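Local coordinates for YesW protein (Bacillus subtilis, PDB 2ZUX), which cleaves the rhamnogalacturonan backbone of plant cell-wall pectin by endo-type elimination, releasing unsaturated oligosaccharides and requiring calcium or manganese for activity, at residues A[272-277]-A[337-342]; A[106-111]-A[136-141]. All coordinates share one frame; numbering follows the deposited sequence.

Contact 1 (A[272-277]-A[337-342]); sequences IAYLDG and GKDEII. With CA (calcium ion), chain L; CA (calcium ion), chain K.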
loop_
_atom_site.group_PDB
_atom_site.type_symbol
_atom_site.label_atom_id
_atom_site.label_comp_id
_atom_site.label_asym_id
_atom_site.label_seq_id
_atom_site.Cartn_x
_atom_site.Cartn_y
_atom_site.Cartn_z
ATOM N N ILE A 272 2.154 5.593 7.748
ATOM C CA ILE A 272 3.014 5.165 8.851
ATOM C C ILE A 272 4.440 5.587 8.511
ATOM O O ILE A 272 4.913 5.347 7.404
ATOM C CB ILE A 272 2.970 3.635 9.036
ATOM C CG1 ILE A 272 1.547 3.142 9.362
ATOM C CG2 ILE A 272 3.972 3.190 10.096
ATOM C CD1 ILE A 272 0.954 3.622 10.679
ATOM N N ALA A 273 5.113 6.232 9.467
ATOM C CA ALA A 273 6.475 6.735 9.273
ATOM C C ALA A 273 7.294 6.515 10.541
ATOM O O ALA A 273 6.808 6.785 11.636
ATOM C CB ALA A 273 6.443 8.212 8.948
ATOM N N TYR A 274 8.532 6.053 10.386
ATOM C CA TYR A 274 9.429 5.870 11.533
ATOM C C TYR A 274 10.179 7.179 11.777
ATOM O O TYR A 274 11.365 7.313 11.446
ATOM C CB TYR A 274 10.392 4.703 11.293
ATOM C CG TYR A 274 9.752 3.334 11.408
ATOM C CD1 TYR A 274 10.282 2.373 12.274
ATOM C CD2 TYR A 274 8.609 2.998 10.674
ATOM C CE1 TYR A 274 9.699 1.113 12.394
ATOM C CE2 TYR A 274 8.019 1.740 10.790
ATOM C CZ TYR A 274 8.566 0.806 11.650
ATOM O OH TYR A 274 7.991 -0.431 11.763
ATOM N N LEU A 275 9.467 8.140 12.360
ATOM C CA LEU A 275 10.001 9.487 12.585
ATOM C C LEU A 275 11.179 9.514 13.548
ATOM O O LEU A 275 12.056 10.380 13.432
ATOM C CB LEU A 275 8.891 10.417 13.076
ATOM C CG LEU A 275 7.648 10.506 12.182
ATOM C CD1 LEU A 275 6.557 11.270 12.891
ATOM C CD2 LEU A 275 7.979 11.131 10.836
ATOM N N ASP A 276 11.202 8.560 14.474
ATOM C CA ASP A 276 12.306 8.459 15.431
ATOM C C ASP A 276 13.391 7.470 14.992
ATOM O O ASP A 276 14.377 7.271 15.702
ATOM C CB ASP A 276 11.800 8.183 16.864
ATOM C CG ASP A 276 11.208 6.795 17.046
ATOM O OD1 ASP A 276 11.443 5.916 16.203
ATOM O OD2 ASP A 276 10.512 6.588 18.067
ATOM N N GLY A 277 13.216 6.863 13.817
ATOM C CA GLY A 277 14.203 5.953 13.243
ATOM C C GLY A 277 14.171 4.534 13.779
ATOM O O GLY A 277 14.955 3.690 13.343
ATOM N N GLY A 337 18.339 7.643 9.114
ATOM C CA GLY A 337 17.616 6.496 9.679
ATOM C C GLY A 337 16.142 6.762 9.951
ATOM O O GLY A 337 15.360 5.838 10.181
ATOM N N LYS A 338 15.776 8.040 9.918
ATOM C CA LYS A 338 14.430 8.498 10.232
ATOM C C LYS A 338 13.664 8.776 8.943
ATOM O O LYS A 338 14.237 9.243 7.960
ATOM C CB LYS A 338 14.509 9.760 11.081
ATOM C CG LYS A 338 15.338 9.571 12.346
ATOM C CD LYS A 338 15.444 10.848 13.147
ATOM C CE LYS A 338 16.282 10.631 14.405
ATOM N NZ LYS A 338 17.713 10.365 14.084
ATOM N N ASP A 339 12.369 8.481 8.944
ATOM C CA ASP A 339 11.551 8.667 7.743
ATOM C C ASP A 339 11.114 10.101 7.518
ATOM O O ASP A 339 10.717 10.804 8.442
ATOM C CB ASP A 339 10.315 7.762 7.785
ATOM C CG ASP A 339 10.648 6.308 7.564
ATOM O OD1 ASP A 339 11.638 6.018 6.852
ATOM O OD2 ASP A 339 9.927 5.453 8.107
ATOM N N GLU A 340 11.200 10.498 6.256
ATOM C CA GLU A 340 10.626 11.728 5.767
ATOM C C GLU A 340 9.372 11.400 4.958
ATOM O O GLU A 340 9.109 10.231 4.621
ATOM C CB GLU A 340 11.659 12.467 4.917
ATOM C CG GLU A 340 12.789 13.128 5.744
ATOM C CD GLU A 340 13.834 12.133 6.258
ATOM O OE1 GLU A 340 14.267 11.239 5.492
ATOM O OE2 GLU A 340 14.242 12.237 7.451
ATOM N N ILE A 341 8.600 12.433 4.650
ATOM C CA ILE A 341 7.330 12.286 3.947
ATOM C C ILE A 341 7.435 12.987 2.594
ATOM O O ILE A 341 7.734 14.182 2.536
ATOM C CB ILE A 341 6.177 12.902 4.765
ATOM C CG1 ILE A 341 6.072 12.239 6.147
ATOM C CG2 ILE A 341 4.855 12.787 4.004
ATOM C CD1 ILE A 341 5.445 13.118 7.214
ATOM N N ILE A 342 7.204 12.233 1.518
ATOM C CA ILE A 342 7.157 12.793 0.174
ATOM C C ILE A 342 5.692 13.099 -0.116
ATOM O O ILE A 342 4.881 12.191 -0.343
ATOM C CB ILE A 342 7.756 11.832 -0.885
ATOM C CG1 ILE A 342 9.217 11.473 -0.557
ATOM C CG2 ILE A 342 7.654 12.437 -2.289
ATOM C CD1 ILE A 342 10.143 12.672 -0.404
HETATM CA CA CA L . 15.778 10.597 7.189
HETATM CA CA CA K . 15.496 13.883 8.583
HETATM O O HOH W 1 17.291 3.737 12.031
#
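The calcium-binding loop that leads into strand 340-343 of one propeller blade rests, through Lys338 and Asp339, on the turn that ends strand 268-273 of the blade before it. Asp339 grips Tyr274 at both backbone polar atoms. Tyr274 N donates to Asp339 OD2 at 2.7 Å, meeting the oxygen on its anti side, and Asp339 N returns a bond of 2.9 Å to Tyr274 O, approaching above the carbonyl plane. Gly277 N reaches the same Tyr274 O from the other face, closing a type I turn. With CG beside the backbone N (chi1 -72°), the Asp339 carboxylate lies on the same side as its own N-H, and both can face Tyr274. The tyrosine ring runs alongside the carboxylate, the two planes 75° apart, with Asp339 OD2 3.3 Å from Tyr274 CB; Tyr274 OH bonds beyond to Gln4 O. Lys338 lays its methylene chain along the turn, Lys338 CD lying 3.4 Å from Leu275 O. Gly277, at positive phi, fits closely here: Gly277 CA is 3.3 Å from Gly337 O, and a side chain would press on Lys338 CG. On the far side of the loop, Lys338 O binds one calcium at 2.2 Å, and Glu340 chelates that ion with both carboxylate oxygens while its OE2 also holds a second calcium 2.4 Å away. Asp332, Asp334 and Asp336 join at the first ion, and Asp334, Asp336, Asp349 and His350 at the second. Asp339 thus separates two metal ligands while its OD2 turns to Tyr274 of the neighbouring blade and its OD1 forms a salt bridge with Arg3 from the N-terminal end of the chain. Guanidinium and N-H together would be expected to favour the charged form of Asp339.

Contact 2 (A[106-111]-A[136-141]); sequences KGESYT and PSNSKD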
loop_
_atom_site.group_PDB
_atom_site.type_symbol
_atom_site.label_atom_id
_atom_site.label_comp_id
_atom_site.label_asym_id
_atom_site.label_seq_id
_atom_site.Cartn_x
_atom_site.Cartn_y
_atom_site.Cartn_z
ATOM N N LYS A 106 -32.652 10.299 0.935
ATOM C CA LYS A 106 -33.306 10.777 -0.284
ATOM C C LYS A 106 -34.007 9.661 -1.059
ATOM O O LYS A 106 -34.573 9.900 -2.127
ATOM C CB LYS A 106 -32.309 11.520 -1.182
ATOM C CG LYS A 106 -31.919 12.900 -0.667
ATOM C CD LYS A 106 -33.119 13.839 -0.655
ATOM C CE LYS A 106 -32.840 15.100 0.136
ATOM N NZ LYS A 106 -34.093 15.692 0.688
ATOM N N GLY A 107 -33.966 8.446 -0.520
ATOM C CA GLY A 107 -34.643 7.310 -1.137
ATOM C C GLY A 107 -33.800 6.574 -2.164
ATOM O O GLY A 107 -34.303 5.712 -2.883
ATOM N N GLU A 108 -32.511 6.907 -2.230
ATOM C CA GLU A 108 -31.608 6.261 -3.174
ATOM C C GLU A 108 -31.094 4.935 -2.622
ATOM O O GLU A 108 -30.544 4.887 -1.524
ATOM C CB GLU A 108 -30.431 7.182 -3.506
ATOM C CG GLU A 108 -29.459 6.586 -4.506
ATOM C CD GLU A 108 -28.167 7.375 -4.616
ATOM O OE1 GLU A 108 -27.658 7.852 -3.579
ATOM O OE2 GLU A 108 -27.660 7.509 -5.746
ATOM N N SER A 109 -31.280 3.868 -3.391
ATOM C CA SER A 109 -30.742 2.559 -3.033
ATOM C C SER A 109 -29.253 2.477 -3.359
ATOM O O SER A 109 -28.768 3.117 -4.292
ATOM C CB SER A 109 -31.501 1.448 -3.764
ATOM O OG SER A 109 -31.274 1.515 -5.157
ATOM N N TYR A 110 -28.538 1.678 -2.577
ATOM C CA TYR A 110 -27.134 1.400 -2.852
ATOM C C TYR A 110 -26.783 -0.004 -2.401
ATOM O O TYR A 110 -27.420 -0.561 -1.502
ATOM C CB TYR A 110 -26.202 2.417 -2.171
ATOM C CG TYR A 110 -26.400 2.498 -0.682
ATOM C CD1 TYR A 110 -25.689 1.666 0.190
ATOM C CD2 TYR A 110 -27.310 3.400 -0.138
ATOM C CE1 TYR A 110 -25.893 1.737 1.564
ATOM C CE2 TYR A 110 -27.514 3.481 1.214
ATOM C CZ TYR A 110 -26.812 2.654 2.061
ATOM O OH TYR A 110 -27.049 2.769 3.409
ATOM N N THR A 111 -25.739 -0.548 -3.013
ATOM C CA THR A 111 -25.217 -1.857 -2.651
ATOM C C THR A 111 -23.727 -1.720 -2.375
ATOM O O THR A 111 -23.139 -0.656 -2.618
ATOM C CB THR A 111 -25.432 -2.887 -3.778
ATOM O OG1 THR A 111 -24.864 -2.390 -4.991
ATOM C CG2 THR A 111 -26.922 -3.169 -3.988
ATOM N N PRO A 136 -19.937 1.710 -0.764
ATOM C CA PRO A 136 -21.313 1.749 -1.254
ATOM C C PRO A 136 -21.319 2.276 -2.684
ATOM O O PRO A 136 -20.455 3.082 -3.066
ATOM C CB PRO A 136 -21.994 2.741 -0.309
ATOM C CG PRO A 136 -20.894 3.684 0.079
ATOM C CD PRO A 136 -19.659 2.812 0.176
ATOM N N SER A 137 -22.297 1.832 -3.470
ATOM C CA SER A 137 -22.348 2.158 -4.895
ATOM C C SER A 137 -22.635 3.631 -5.186
ATOM O O SER A 137 -22.569 4.058 -6.339
ATOM C CB SER A 137 -23.381 1.272 -5.589
ATOM O OG SER A 137 -24.651 1.411 -4.984
ATOM N N ASN A 138 -22.952 4.396 -4.147
ATOM C CA ASN A 138 -23.138 5.840 -4.278
ATOM C C ASN A 138 -22.015 6.660 -3.642
ATOM O O ASN A 138 -22.203 7.828 -3.336
ATOM C CB ASN A 138 -24.501 6.267 -3.714
ATOM C CG ASN A 138 -24.675 5.899 -2.253
ATOM O OD1 ASN A 138 -23.775 5.344 -1.618
ATOM N ND2 ASN A 138 -25.853 6.204 -1.709
ATOM N N SER A 139 -20.850 6.050 -3.442
ATOM C CA SER A 139 -19.701 6.795 -2.917
ATOM C C SER A 139 -19.370 7.961 -3.849
ATOM O O SER A 139 -19.683 7.928 -5.044
ATOM C CB SER A 139 -18.498 5.877 -2.727
ATOM O OG SER A 139 -18.073 5.313 -3.954
ATOM N N LYS A 140 -18.748 8.997 -3.293
ATOM C CA LYS A 140 -18.649 10.284 -3.978
ATOM C C LYS A 140 -17.239 10.837 -4.035
ATOM O O LYS A 140 -16.491 10.769 -3.047
ATOM C CB LYS A 140 -19.532 11.316 -3.268
ATOM C CG LYS A 140 -21.037 11.069 -3.384
ATOM C CD LYS A 140 -21.561 11.474 -4.758
ATOM C CE LYS A 140 -23.027 11.086 -4.946
ATOM N NZ LYS A 140 -23.167 9.632 -5.214
ATOM N N ASP A 141 -16.892 11.408 -5.187
ATOM C CA ASP A 141 -15.757 12.310 -5.258
ATOM C C ASP A 141 -16.098 13.597 -4.508
ATOM O O ASP A 141 -17.266 13.964 -4.385
ATOM C CB ASP A 141 -15.395 12.638 -6.702
ATOM C CG ASP A 141 -14.181 13.532 -6.790
ATOM O OD1 ASP A 141 -13.080 13.056 -6.442
ATOM O OD2 ASP A 141 -14.328 14.708 -7.181
HETATM O O HOH W 2 -25.811 9.785 -3.787
HETATM O O HOH W 3 -25.273 8.210 -6.535
HETATM O O HOH W 4 -26.205 3.584 -5.562
HETATM O O HOH W 5 -26.381 -0.944 -6.710
#
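Thr111 and Ser137 pair backbone to backbone and backbone to side chain in this contact between two adjacent antiparallel strands of a propeller blade, where strand 109-120 meets the turn that follows strand 129-136. Ser137 N donates to Thr111 O at 2.8 Å, the donor nearly in line with the C=O bond, though the hydrogen bond itself is bent, 133° at the hydrogen. Ser137 OG accepts from Thr111 N at 3.0 Å. The serine hydroxyl can do so because chi1 of 57° tucks OG between its own backbone N and carbonyl carbon. Tyr110, which lines a rhamnose pocket, presses its ring against the same turn: Tyr110 CD1 lies 3.9 Å from Pro136 CB, while Asn138 ND2 comes within 3.5 Å of Tyr110 CD2, amide and ring planes 27° apart. Asn138 ND2 also donates to Glu108 OE1 at 3.1 Å, the acceptor lying in the amide plane but met from above the plane of its carboxylate. Asn138 OD1 takes the N-H of Gly149. With the amide cut back to an alanine here, Glu108 OE1 and the Gly149 N-H would probably lose this partner, and a gap would be likely to open beside the Tyr110 ring. Asn138 sits inside a type I turn from Pro136 to Ser139; farther out, two waters bridge the carboxylate of Glu108 to Lys140, whose NZ donates to Asn138 O at 2.8 Å.

How the contacts relate
Both contacts lie in the propeller domain, on opposite sides of the chain's centre, their own centres about 38 Å apart and their nearest atoms about 19 Å. Contact 1 is the deeper, about 16 Å from the chain's centre against 26 Å for contact 2, though each mixes buried with more open residues. Contact 1 joins two successive blades and contact 2 neighbouring strands of another; they share no sheet. Their chemistry differs too: 272-277/337-342 combines a buried carboxylate with two calcium ions, whereas 106-111/136-141 uses a backbone bond together with serine hydroxyl, amide-carboxylate and water-mediated bonds beside a sugar pocket. In both, a side-chain oxygen receives a backbone N-H across the interface.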